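Local coordinates for nucleoporin nup120 (Schizosaccharomyces pombe, PDB 4GQ2), which serves as a structural component of the nuclear pore complex, whose nucleoporins can also dock transiently associated nuclear transport factors, at residues 418-423 with 501-506; 477-482 with 497-502. All coordinates share one frame; numbering follows the deposited sequence.

Contact 1 (418-423 with 501-506); sequences DISEIW and NEWERF
Trp423 and Trp503 lay their indole planes almost exactly parallel, 1° apart, but slide past each other in opposite directions. The five-membered centroids are therefore 5.2 Å apart with little overlap, and each ring meets the root of the other side chain. Over one face of Trp423, Trp503 CB stands 3.5 Å from the centroid of the five-membered ring in a CH-pi contact, and Glu504 CA fills the matching place over the six-membered ring. Ile419 CG2 sits in plane at the edge of the Trp423 ring and approaches Trp503 CD1 obliquely. In return, Trp423 CB lies 3.6 Å from Trp503 CD2, while Ser420 O is above the rim of a Trp503 face. Helix segments 419-423 and 501-506 run nearly parallel, with axes 10.4 Å apart; both belong to the run of helices between strands 390-395 and 520-525 of the propeller sheet. One polar bond crosses between them: Trp503 NE1 donates to Ser420 OG at 2.8 Å, bent to 139°, the oxygen somewhat tilted from the indole plane. Trp503 CG is anti to its own carbonyl carbon (chi1 -83°), which turns the indole across toward Ser420, bringing NE1 to that hydroxyl. A leucine at Trp503 would probably leave Ser420 OG without this donor and open a gap against Trp423 CB. Tyr500 adds an edge-to-face contact to Trp423, and Val471 and Ile475 of helix 464-478 pack on Trp503.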
loop_
_atom_site.group_PDB
_atom_site.type_symbol
_atom_site.label_atom_id
_atom_site.label_comp_id
_atom_site.label_asym_id
_atom_site.label_seq_id
_atom_site.Cartn_x
_atom_site.Cartn_y
_atom_site.Cartn_z
ATOM N N ASP A 418 2.292 -15.389 -5.258
ATOM C CA ASP A 418 1.365 -16.516 -5.393
ATOM C C ASP A 418 -0.063 -16.129 -4.986
ATOM O O ASP A 418 -0.339 -14.963 -4.707
ATOM C CB ASP A 418 1.875 -17.715 -4.587
ATOM C CG ASP A 418 1.568 -19.069 -5.253
ATOM O OD1 ASP A 418 0.590 -19.183 -6.033
ATOM O OD2 ASP A 418 2.323 -20.028 -4.987
ATOM N N ILE A 419 -0.955 -17.120 -4.956
ATOM C CA ILE A 419 -2.393 -16.928 -4.767
ATOM C C ILE A 419 -2.750 -16.058 -3.569
ATOM O O ILE A 419 -3.519 -15.106 -3.693
ATOM C CB ILE A 419 -3.126 -18.290 -4.672
ATOM C CG1 ILE A 419 -2.945 -19.073 -5.972
ATOM C CG2 ILE A 419 -4.616 -18.116 -4.401
ATOM C CD1 ILE A 419 -3.388 -20.515 -5.885
ATOM N N SER A 420 -2.186 -16.381 -2.412
ATOM C CA SER A 420 -2.512 -15.662 -1.184
ATOM C C SER A 420 -2.055 -14.215 -1.215
ATOM O O SER A 420 -2.840 -13.326 -0.885
ATOM C CB SER A 420 -1.971 -16.394 0.047
ATOM O OG SER A 420 -2.791 -17.514 0.312
ATOM N N GLU A 421 -0.804 -13.987 -1.620
ATOM C CA GLU A 421 -0.276 -12.628 -1.803
ATOM C C GLU A 421 -1.190 -11.772 -2.674
ATOM O O GLU A 421 -1.539 -10.651 -2.295
ATOM C CB GLU A 421 1.121 -12.655 -2.411
ATOM C CG GLU A 421 2.179 -13.311 -1.542
ATOM C CD GLU A 421 3.241 -14.007 -2.379
ATOM O OE1 GLU A 421 3.126 -15.243 -2.629
ATOM O OE2 GLU A 421 4.187 -13.308 -2.798
ATOM N N ILE A 422 -1.597 -12.313 -3.822
ATOM C CA ILE A 422 -2.411 -11.563 -4.791
ATOM C C ILE A 422 -3.813 -11.255 -4.270
ATOM O O ILE A 422 -4.274 -10.109 -4.361
ATOM C CB ILE A 422 -2.492 -12.279 -6.154
ATOM C CG1 ILE A 422 -1.089 -12.421 -6.768
ATOM C CG2 ILE A 422 -3.431 -11.531 -7.092
ATOM C CD1 ILE A 422 -0.999 -13.462 -7.870
ATOM N N TRP A 423 -4.478 -12.262 -3.707
ATOM C CA TRP A 423 -5.818 -12.060 -3.132
ATOM C C TRP A 423 -5.820 -11.129 -1.949
ATOM O O TRP A 423 -6.729 -10.324 -1.793
ATOM C CB TRP A 423 -6.456 -13.388 -2.753
ATOM C CG TRP A 423 -7.270 -14.012 -3.858
ATOM C CD1 TRP A 423 -7.017 -15.202 -4.534
ATOM C CD2 TRP A 423 -8.523 -13.502 -4.440
ATOM N NE1 TRP A 423 -8.000 -15.454 -5.471
ATOM C CE2 TRP A 423 -8.926 -14.474 -5.467
ATOM C CE3 TRP A 423 -9.312 -12.376 -4.231
ATOM C CZ2 TRP A 423 -10.068 -14.301 -6.236
ATOM C CZ3 TRP A 423 -10.466 -12.217 -5.011
ATOM C CH2 TRP A 423 -10.833 -13.160 -5.987
ATOM N N ASN A 501 -10.293 -20.578 -4.450
ATOM C CA ASN A 501 -11.745 -20.508 -4.246
ATOM C C ASN A 501 -12.139 -20.033 -2.855
ATOM O O ASN A 501 -13.132 -19.316 -2.694
ATOM C CB ASN A 501 -12.407 -21.861 -4.545
ATOM C CG ASN A 501 -12.319 -22.254 -6.013
ATOM O OD1 ASN A 501 -12.016 -21.433 -6.886
ATOM N ND2 ASN A 501 -12.591 -23.517 -6.291
ATOM N N GLU A 502 -11.374 -20.436 -1.848
ATOM C CA GLU A 502 -11.620 -19.941 -0.500
ATOM C C GLU A 502 -11.383 -18.427 -0.426
ATOM O O GLU A 502 -12.203 -17.690 0.124
ATOM C CB GLU A 502 -10.778 -20.695 0.534
ATOM C CG GLU A 502 -11.177 -20.424 1.982
ATOM C CD GLU A 502 -12.584 -20.889 2.344
ATOM O OE1 GLU A 502 -12.933 -20.830 3.538
ATOM O OE2 GLU A 502 -13.350 -21.311 1.459
ATOM N N TRP A 503 -10.273 -17.965 -0.990
ATOM C CA TRP A 503 -10.012 -16.519 -1.065
ATOM C C TRP A 503 -11.132 -15.820 -1.780
ATOM O O TRP A 503 -11.649 -14.818 -1.296
ATOM C CB TRP A 503 -8.691 -16.246 -1.762
ATOM C CG TRP A 503 -7.472 -16.355 -0.878
ATOM C CD1 TRP A 503 -6.498 -17.343 -0.890
ATOM C CD2 TRP A 503 -7.051 -15.424 0.170
ATOM N NE1 TRP A 503 -5.533 -17.094 0.052
ATOM C CE2 TRP A 503 -5.804 -15.958 0.719
ATOM C CE3 TRP A 503 -7.561 -14.233 0.685
ATOM C CZ2 TRP A 503 -5.121 -15.321 1.747
ATOM C CZ3 TRP A 503 -6.863 -13.600 1.715
ATOM C CH2 TRP A 503 -5.674 -14.131 2.232
ATOM N N GLU A 504 -11.543 -16.360 -2.928
ATOM C CA GLU A 504 -12.662 -15.802 -3.673
ATOM C C GLU A 504 -13.941 -15.659 -2.848
ATOM O O GLU A 504 -14.581 -14.597 -2.878
ATOM C CB GLU A 504 -12.952 -16.608 -4.933
ATOM C CG GLU A 504 -14.077 -16.011 -5.770
ATOM C CD GLU A 504 -14.045 -16.481 -7.205
ATOM O OE1 GLU A 504 -14.038 -17.712 -7.426
ATOM O OE2 GLU A 504 -14.033 -15.615 -8.107
ATOM N N ARG A 505 -14.306 -16.709 -2.116
ATOM C CA ARG A 505 -15.510 -16.670 -1.281
ATOM C C ARG A 505 -15.408 -15.557 -0.255
ATOM O O ARG A 505 -16.361 -14.806 -0.041
ATOM C CB ARG A 505 -15.733 -17.997 -0.553
ATOM C CG ARG A 505 -16.343 -19.085 -1.411
ATOM C CD ARG A 505 -16.462 -20.404 -0.655
ATOM N NE ARG A 505 -16.455 -21.511 -1.606
ATOM C CZ ARG A 505 -15.446 -22.364 -1.775
ATOM N NH1 ARG A 505 -14.350 -22.284 -1.020
ATOM N NH2 ARG A 505 -15.549 -23.319 -2.693
ATOM N N PHE A 506 -14.244 -15.463 0.380
ATOM C CA PHE A 506 -14.017 -14.446 1.385
ATOM C C PHE A 506 -14.166 -13.043 0.787
ATOM O O PHE A 506 -14.828 -12.182 1.375
ATOM C CB PHE A 506 -12.650 -14.620 2.039
ATOM C CG PHE A 506 -12.444 -13.722 3.208
ATOM C CD1 PHE A 506 -13.012 -14.027 4.439
ATOM C CD2 PHE A 506 -11.719 -12.542 3.075
ATOM C CE1 PHE A 506 -12.840 -13.182 5.526
ATOM C CE2 PHE A 506 -11.546 -11.690 4.157
ATOM C CZ PHE A 506 -12.106 -12.010 5.386
#

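Contact 2 (477-482 with 497-502); sequences STIQIE and RLLYNE
Ile479 makes the apolar part of this contact, pressing its branches against three residues on two successive turns of helix 492-515. Its CG2 methyl rests on Leu498, 3.9 Å from Leu498 CB, and comes about as near the backbone nitrogen of Leu499. CG1 meets Leu499 CD1 at 4.1 Å, the two side chains crossing at about a right angle. The terminal CD1 methyl reaches further along the helix and packs on the aliphatic stem of Glu502, 3.6 Å from Glu502 CB. With CG1 anti to the carbonyl carbon and chi2 at -52°, the isoleucine is folded rather than extended, which brings CD1 to this stem.

Polar groups contribute only loose proximity. Thr478 OG1 stands 3.7 Å from Glu502 OE1, too far for a bond; the hydroxyl is instead bonded to Ile475 O, three residues earlier in the chain, and the glutamate, bent at chi2, pairs through OE2 with Arg505.

Ile475 and Tyr495 extend the apolar patch around Leu499 and Ile479, and the chain of another protein packs on Gln480 and Ile481. Here the connection following helix 464-478 packs back on the second of the two helices it joins, within the helical insertion of the propeller domain.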
loop_
_atom_site.group_PDB
_atom_site.type_symbol
_atom_site.label_atom_id
_atom_site.label_comp_id
_atom_site.label_asym_id
_atom_site.label_seq_id
_atom_site.Cartn_x
_atom_site.Cartn_y
_atom_site.Cartn_z
ATOM N N SER A 477 -5.466 -21.958 6.952
ATOM C CA SER A 477 -5.736 -23.028 7.918
ATOM C C SER A 477 -6.910 -23.934 7.528
ATOM O O SER A 477 -6.979 -25.069 7.973
ATOM C CB SER A 477 -5.986 -22.439 9.306
ATOM O OG SER A 477 -7.228 -21.765 9.333
ATOM N N THR A 478 -7.830 -23.429 6.709
ATOM C CA THR A 478 -8.989 -24.220 6.294
ATOM C C THR A 478 -8.702 -25.107 5.091
ATOM O O THR A 478 -9.460 -26.033 4.810
ATOM C CB THR A 478 -10.228 -23.350 5.962
ATOM O OG1 THR A 478 -9.900 -22.395 4.945
ATOM C CG2 THR A 478 -10.748 -22.631 7.194
ATOM N N ILE A 479 -7.620 -24.827 4.371
ATOM C CA ILE A 479 -7.366 -25.536 3.117
ATOM C C ILE A 479 -6.329 -26.635 3.285
ATOM O O ILE A 479 -5.203 -26.387 3.704
ATOM C CB ILE A 479 -6.989 -24.572 1.964
ATOM C CG1 ILE A 479 -7.964 -23.383 1.904
ATOM C CG2 ILE A 479 -6.960 -25.308 0.635
ATOM C CD1 ILE A 479 -9.436 -23.764 1.853
ATOM N N GLN A 480 -6.727 -27.856 2.946
ATOM C CA GLN A 480 -5.893 -29.027 3.173
ATOM C C GLN A 480 -5.241 -29.504 1.887
ATOM O O GLN A 480 -5.872 -29.532 0.834
ATOM C CB GLN A 480 -6.720 -30.152 3.800
ATOM C CG GLN A 480 -7.314 -29.797 5.157
ATOM C CD GLN A 480 -8.163 -30.907 5.749
ATOM O OE1 GLN A 480 -8.376 -31.955 5.127
ATOM N NE2 GLN A 480 -8.654 -30.684 6.963
ATOM N N ILE A 481 -3.964 -29.861 1.989
ATOM C CA ILE A 481 -3.209 -30.398 0.873
ATOM C C ILE A 481 -3.291 -31.926 0.875
ATOM O O ILE A 481 -3.125 -32.575 1.916
ATOM C CB ILE A 481 -1.741 -29.902 0.884
ATOM C CG1 ILE A 481 -1.026 -30.301 -0.410
ATOM C CG2 ILE A 481 -0.993 -30.396 2.119
ATOM C CD1 ILE A 481 0.320 -29.632 -0.612
ATOM N N GLU A 482 -3.554 -32.492 -0.297
ATOM C CA GLU A 482 -3.737 -33.932 -0.428
ATOM C C GLU A 482 -2.655 -34.618 -1.248
ATOM O O GLU A 482 -2.164 -34.056 -2.230
ATOM C CB GLU A 482 -5.113 -34.242 -1.013
ATOM C CG GLU A 482 -6.190 -34.319 0.053
ATOM C CD GLU A 482 -7.582 -34.152 -0.503
ATOM O OE1 GLU A 482 -7.821 -33.152 -1.219
ATOM O OE2 GLU A 482 -8.437 -35.015 -0.207
ATOM N N ARG A 497 -6.160 -24.622 -6.526
ATOM C CA ARG A 497 -7.547 -24.342 -6.902
ATOM C C ARG A 497 -8.441 -24.110 -5.677
ATOM O O ARG A 497 -9.226 -23.147 -5.643
ATOM C CB ARG A 497 -8.101 -25.466 -7.793
ATOM C CG ARG A 497 -9.466 -25.178 -8.407
ATOM C CD ARG A 497 -10.013 -26.384 -9.174
ATOM N NE ARG A 497 -10.326 -27.513 -8.293
ATOM C CZ ARG A 497 -11.466 -27.661 -7.618
ATOM N NH1 ARG A 497 -12.443 -26.760 -7.714
ATOM N NH2 ARG A 497 -11.630 -28.719 -6.838
ATOM N N LEU A 498 -8.312 -24.973 -4.667
ATOM C CA LEU A 498 -9.134 -24.841 -3.460
ATOM C C LEU A 498 -8.759 -23.591 -2.649
ATOM O O LEU A 498 -9.636 -22.905 -2.128
ATOM C CB LEU A 498 -9.054 -26.101 -2.586
ATOM C CG LEU A 498 -9.622 -27.428 -3.109
ATOM C CD1 LEU A 498 -9.225 -28.552 -2.166
ATOM C CD2 LEU A 498 -11.136 -27.392 -3.275
ATOM N N LEU A 499 -7.463 -23.299 -2.551
ATOM C CA LEU A 499 -7.000 -22.071 -1.896
ATOM C C LEU A 499 -7.571 -20.831 -2.600
ATOM O O LEU A 499 -8.061 -19.910 -1.944
ATOM C CB LEU A 499 -5.464 -22.019 -1.842
ATOM C CG LEU A 499 -4.756 -20.872 -1.096
ATOM C CD1 LEU A 499 -5.066 -20.861 0.394
ATOM C CD2 LEU A 499 -3.249 -20.933 -1.308
ATOM N N TYR A 500 -7.525 -20.830 -3.931
ATOM C CA TYR A 500 -8.042 -19.722 -4.739
ATOM C C TYR A 500 -9.520 -19.492 -4.445
ATOM O O TYR A 500 -9.947 -18.353 -4.210
ATOM C CB TYR A 500 -7.836 -19.997 -6.241
ATOM C CG TYR A 500 -8.269 -18.859 -7.146
ATOM C CD1 TYR A 500 -9.615 -18.656 -7.456
ATOM C CD2 TYR A 500 -7.333 -17.975 -7.675
ATOM C CE1 TYR A 500 -10.015 -17.603 -8.263
ATOM C CE2 TYR A 500 -7.721 -16.929 -8.496
ATOM C CZ TYR A 500 -9.060 -16.749 -8.791
ATOM O OH TYR A 500 -9.436 -15.699 -9.597
ATOM N N ASN A 501 -10.293 -20.578 -4.450
ATOM C CA ASN A 501 -11.745 -20.508 -4.246
ATOM C C ASN A 501 -12.139 -20.033 -2.855
ATOM O O ASN A 501 -13.132 -19.316 -2.694
ATOM C CB ASN A 501 -12.407 -21.861 -4.545
ATOM C CG ASN A 501 -12.319 -22.254 -6.013
ATOM O OD1 ASN A 501 -12.016 -21.433 -6.886
ATOM N ND2 ASN A 501 -12.591 -23.517 -6.291
ATOM N N GLU A 502 -11.374 -20.436 -1.848
ATOM C CA GLU A 502 -11.620 -19.941 -0.500
ATOM C C GLU A 502 -11.383 -18.427 -0.426
ATOM O O GLU A 502 -12.203 -17.690 0.124
ATOM C CB GLU A 502 -10.778 -20.695 0.534
ATOM C CG GLU A 502 -11.177 -20.424 1.982
ATOM C CD GLU A 502 -12.584 -20.889 2.344
ATOM O OE1 GLU A 502 -12.933 -20.830 3.538
ATOM O OE2 GLU A 502 -13.350 -21.311 1.459
#

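How the contacts relate
After the propeller strands up to 390-395, the chain enters helix 419-428, passes through further helices to helix 464-478 and the extended residues after it, and then turns into helix 492-515, which leads back to strand 520-525. Contact 2 closes the short connection before helix 492-515, 14 residues long; contact 1 closes a much wider loop of 77 residues, within which segment 477-482 falls. Both end on helix 492-515, share Asn501 and Glu502, and have centres about 9 Å apart. This helix thus ties helix 419-428 to the end of helix 464-478. The two contacts also touch: Tyr500 CA lies 3.8 Å from Ile419 CG2, and Leu499 CD2 packs against Ser420 OG.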